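Local coordinates for TCR beta chain (Gallus gallus, PDB 6LIR), which forms the beta subunit of the chicken alpha-beta T-cell receptor and probably helps recognise peptide antigen presented by MHC molecules, at residues G55-S67 against L73-Y86. Sequence-based numbering, arbitrary orientation.
Sequences GDIHTGYEAKRSS and LDIISAKKNHSAIY
Tyr-61 and Ile-75 pair across the D-E hairpin of this V-set immunoglobulin domain, their side chains running alongside each other into the sandwich core. The methyl CD1 of Ile-75 meets the edge of the tyrosine ring, 3.4 Å from CE1, while Leu-73 CD1 packs against Tyr-61 CB; Leu-33 and Ile-43 of the opposite sheet also touch the ring. Tyr-61 CG stands anti to its own carbonyl carbon (chi1 -55°), which sends the phenol along Ile-75 toward the F strand, 84-91. There Tyr-86 reaches in from the far sheet, and the hydroxyl of Tyr-61 donates to Tyr-86 OH at 2.8 Å. Tyr-86 OH in turn donates to a lone pair of His-82 O on the 3-10 turn 80-82, the tyrosine corner of immunoglobulin domains, to which Tyr-61 adds a second buried hydroxyl. The imidazole of His-82 makes an offset edge-to-face stack with Tyr-61, its edge over the rim of the tyrosine face and the planes at 87°, and Ile-75 CG2 rests against the middle of one imidazole face. A leucine in place of Tyr-61 would probably leave Tyr-86 OH without its donor and His-82 without an aromatic face to abut.

Outward, the strands pair antiparallel: Glu-62 and Asp-74 exchange both backbone bonds, the shorter being Asp-74 N to Glu-62 O at 2.7 Å. Their side chains share the outer face, where Asp-74 OD1 is held by Thr-17 and the extended Glu-62 chain crosses Ile-76. At the end of the ladder Gly-60 O takes two donors from opposite faces of its carbonyl plane, Ile-76 N at 3.2 Å and His-82 NE2 at 3.1 Å. The far side of the imidazole is fixed as well, for Lys-79 N donates to His-82 ND1 at 2.8 Å, almost exactly in the ring plane.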
# COMPACT_ATOMS: atom_id res chain seq x y z
N GLY B 55 25.78 2.22 6.28
CA GLY B 55 25.44 1.92 4.90
C GLY B 55 25.98 2.98 3.96
O GLY B 55 26.85 3.78 4.31
N ASP B 56 25.43 3.00 2.74
CA ASP B 56 25.86 4.00 1.77
C ASP B 56 25.28 5.38 2.08
O ASP B 56 25.89 6.39 1.72
CB ASP B 56 25.47 3.59 0.35
CG ASP B 56 26.61 2.95 -0.40
OD1 ASP B 56 27.76 3.43 -0.27
OD2 ASP B 56 26.37 1.94 -1.10
N ILE B 57 24.12 5.43 2.72
CA ILE B 57 23.36 6.67 2.87
C ILE B 57 23.28 7.02 4.35
O ILE B 57 22.32 7.65 4.80
CB ILE B 57 21.96 6.54 2.25
CG1 ILE B 57 21.21 5.36 2.86
CG2 ILE B 57 22.05 6.39 0.75
CD1 ILE B 57 19.73 5.36 2.55
N HIS B 58 24.30 6.62 5.11
CA HIS B 58 24.26 6.76 6.56
C HIS B 58 24.41 8.20 7.03
O HIS B 58 24.05 8.51 8.17
CB HIS B 58 25.38 5.93 7.19
CG HIS B 58 26.74 6.52 6.99
ND1 HIS B 58 27.26 7.50 7.82
CD2 HIS B 58 27.68 6.30 6.04
CE1 HIS B 58 28.46 7.84 7.40
NE2 HIS B 58 28.75 7.12 6.32
N THR B 59 24.95 9.09 6.18
CA THR B 59 25.11 10.49 6.56
C THR B 59 23.77 11.10 6.95
O THR B 59 22.85 11.18 6.13
CB THR B 59 25.75 11.28 5.43
OG1 THR B 59 27.09 10.83 5.23
CG2 THR B 59 25.77 12.76 5.78
N GLY B 60 23.66 11.51 8.21
CA GLY B 60 22.40 11.97 8.77
C GLY B 60 21.79 10.99 9.75
O GLY B 60 20.71 11.27 10.28
N TYR B 61 22.45 9.86 10.01
CA TYR B 61 21.91 8.84 10.88
C TYR B 61 23.00 8.29 11.77
O TYR B 61 24.18 8.29 11.42
CB TYR B 61 21.30 7.67 10.08
CG TYR B 61 20.26 8.06 9.06
CD1 TYR B 61 18.92 8.11 9.41
CD2 TYR B 61 20.61 8.36 7.76
CE1 TYR B 61 17.95 8.45 8.48
CE2 TYR B 61 19.66 8.71 6.82
CZ TYR B 61 18.33 8.75 7.19
OH TYR B 61 17.37 9.10 6.27
N GLU B 62 22.59 7.80 12.94
CA GLU B 62 23.40 6.99 13.82
C GLU B 62 22.57 5.77 14.21
O GLU B 62 21.36 5.73 13.98
CB GLU B 62 23.87 7.77 15.05
CG GLU B 62 24.83 8.90 14.72
CD GLU B 62 25.34 9.61 15.96
OE1 GLU B 62 25.53 8.94 16.99
OE2 GLU B 62 25.55 10.84 15.89
N ALA B 63 23.22 4.77 14.79
CA ALA B 63 22.48 3.58 15.17
C ALA B 63 23.16 2.91 16.35
O ALA B 63 24.36 3.08 16.59
CB ALA B 63 22.35 2.60 14.00
N LYS B 64 22.36 2.13 17.08
CA LYS B 64 22.83 1.45 18.27
C LYS B 64 22.07 0.14 18.40
O LYS B 64 20.84 0.15 18.48
CB LYS B 64 22.64 2.30 19.53
CG LYS B 64 23.06 1.57 20.80
CD LYS B 64 23.13 2.51 21.99
CE LYS B 64 21.90 2.37 22.85
NZ LYS B 64 22.24 2.01 24.26
N ARG B 65 22.79 -0.97 18.43
CA ARG B 65 22.17 -2.27 18.71
C ARG B 65 22.33 -2.49 20.21
O ARG B 65 23.32 -3.04 20.68
CB ARG B 65 22.82 -3.37 17.89
CG ARG B 65 22.26 -4.76 18.15
CD ARG B 65 20.94 -4.98 17.42
NE ARG B 65 20.46 -6.35 17.56
CZ ARG B 65 20.82 -7.35 16.76
NH1 ARG B 65 20.34 -8.57 16.95
NH2 ARG B 65 21.68 -7.12 15.77
N SER B 66 21.32 -2.03 20.96
CA SER B 66 21.39 -2.03 22.41
C SER B 66 21.30 -3.44 22.98
O SER B 66 21.81 -3.70 24.08
CB SER B 66 20.29 -1.14 23.00
OG SER B 66 19.01 -1.60 22.62
N SER B 67 20.65 -4.35 22.27
CA SER B 67 20.50 -5.72 22.73
C SER B 67 20.15 -6.58 21.52
O SER B 67 19.93 -6.07 20.42
CB SER B 67 19.43 -5.84 23.82
OG SER B 67 18.15 -5.50 23.30
N LEU B 73 17.59 3.33 15.36
CA LEU B 73 18.03 4.23 14.30
C LEU B 73 17.79 5.66 14.77
O LEU B 73 16.64 6.04 15.04
CB LEU B 73 17.30 3.96 12.99
CG LEU B 73 17.72 4.85 11.81
CD1 LEU B 73 19.13 4.51 11.34
CD2 LEU B 73 16.72 4.75 10.66
N ASP B 74 18.86 6.44 14.87
CA ASP B 74 18.78 7.81 15.37
C ASP B 74 18.79 8.77 14.19
O ASP B 74 19.65 8.67 13.31
CB ASP B 74 19.94 8.12 16.32
CG ASP B 74 19.88 7.32 17.61
OD1 ASP B 74 18.76 7.12 18.14
OD2 ASP B 74 20.94 6.89 18.09
N ILE B 75 17.85 9.71 14.20
CA ILE B 75 17.74 10.73 13.15
C ILE B 75 18.39 12.00 13.68
O ILE B 75 17.88 12.63 14.62
CB ILE B 75 16.27 10.97 12.77
CG1 ILE B 75 15.62 9.69 12.24
CG2 ILE B 75 16.18 12.12 11.76
CD1 ILE B 75 15.62 9.57 10.73
N ILE B 76 19.50 12.38 13.07
CA ILE B 76 20.29 13.54 13.50
C ILE B 76 19.85 14.77 12.71
O ILE B 76 19.95 14.79 11.48
CB ILE B 76 21.79 13.28 13.32
CG1 ILE B 76 22.19 11.97 13.99
CG2 ILE B 76 22.60 14.44 13.89
CD1 ILE B 76 21.80 11.88 15.45
N SER B 77 19.37 15.80 13.41
CA SER B 77 19.04 17.09 12.81
C SER B 77 18.11 16.93 11.60
O SER B 77 18.47 17.23 10.46
CB SER B 77 20.31 17.85 12.43
OG SER B 77 20.01 19.00 11.65
N ALA B 78 16.93 16.40 11.89
CA ALA B 78 15.94 16.01 10.89
C ALA B 78 15.75 17.08 9.82
O ALA B 78 15.58 18.27 10.11
CB ALA B 78 14.60 15.70 11.56
N LYS B 79 15.79 16.63 8.57
CA LYS B 79 15.76 17.45 7.38
C LYS B 79 14.70 16.88 6.45
O LYS B 79 14.31 15.72 6.57
CB LYS B 79 17.12 17.47 6.66
CG LYS B 79 18.25 18.15 7.42
CD LYS B 79 18.22 19.66 7.24
CE LYS B 79 18.64 20.37 8.51
NZ LYS B 79 17.56 20.33 9.54
N LYS B 80 14.21 17.73 5.54
CA LYS B 80 13.29 17.25 4.51
C LYS B 80 13.84 16.00 3.84
O LYS B 80 13.10 15.06 3.53
CB LYS B 80 13.05 18.33 3.46
CG LYS B 80 12.40 19.59 3.98
CD LYS B 80 10.90 19.42 4.14
CE LYS B 80 10.14 20.01 2.96
NZ LYS B 80 9.65 21.39 3.23
N ASN B 81 15.15 15.98 3.60
CA ASN B 81 15.82 14.82 3.05
C ASN B 81 15.62 13.54 3.88
O ASN B 81 15.81 12.44 3.34
CB ASN B 81 17.30 15.21 2.98
CG ASN B 81 18.23 14.05 2.77
OD1 ASN B 81 19.27 13.98 3.43
ND2 ASN B 81 17.94 13.20 1.80
N HIS B 82 15.21 13.64 5.15
CA HIS B 82 14.88 12.45 5.94
C HIS B 82 13.53 11.81 5.59
O HIS B 82 13.31 10.64 5.94
CB HIS B 82 14.96 12.77 7.43
CG HIS B 82 16.37 12.86 7.92
ND1 HIS B 82 16.95 14.06 8.28
CD2 HIS B 82 17.34 11.92 8.03
CE1 HIS B 82 18.21 13.85 8.62
NE2 HIS B 82 18.47 12.56 8.48
N SER B 83 12.62 12.53 4.94
CA SER B 83 11.26 12.02 4.76
C SER B 83 11.26 10.80 3.85
O SER B 83 11.76 10.85 2.72
CB SER B 83 10.35 13.11 4.20
OG SER B 83 10.38 14.26 5.02
N ALA B 84 10.67 9.71 4.33
CA ALA B 84 10.81 8.41 3.68
C ALA B 84 9.93 7.40 4.42
O ALA B 84 9.34 7.70 5.46
CB ALA B 84 12.26 7.93 3.66
N ILE B 85 9.86 6.20 3.86
CA ILE B 85 9.37 5.03 4.58
C ILE B 85 10.58 4.22 5.00
O ILE B 85 11.43 3.88 4.16
CB ILE B 85 8.40 4.20 3.73
CG1 ILE B 85 7.24 5.06 3.22
CG2 ILE B 85 7.86 3.02 4.54
CD1 ILE B 85 6.19 4.28 2.45
N TYR B 86 10.67 3.91 6.29
CA TYR B 86 11.82 3.23 6.85
C TYR B 86 11.42 1.80 7.17
O TYR B 86 10.38 1.56 7.79
CB TYR B 86 12.31 3.93 8.13
CG TYR B 86 12.96 5.27 7.89
CD1 TYR B 86 12.20 6.39 7.58
CD2 TYR B 86 14.34 5.43 7.99
CE1 TYR B 86 12.78 7.62 7.36
CE2 TYR B 86 14.94 6.66 7.78
CZ TYR B 86 14.15 7.75 7.46
OH TYR B 86 14.73 8.98 7.24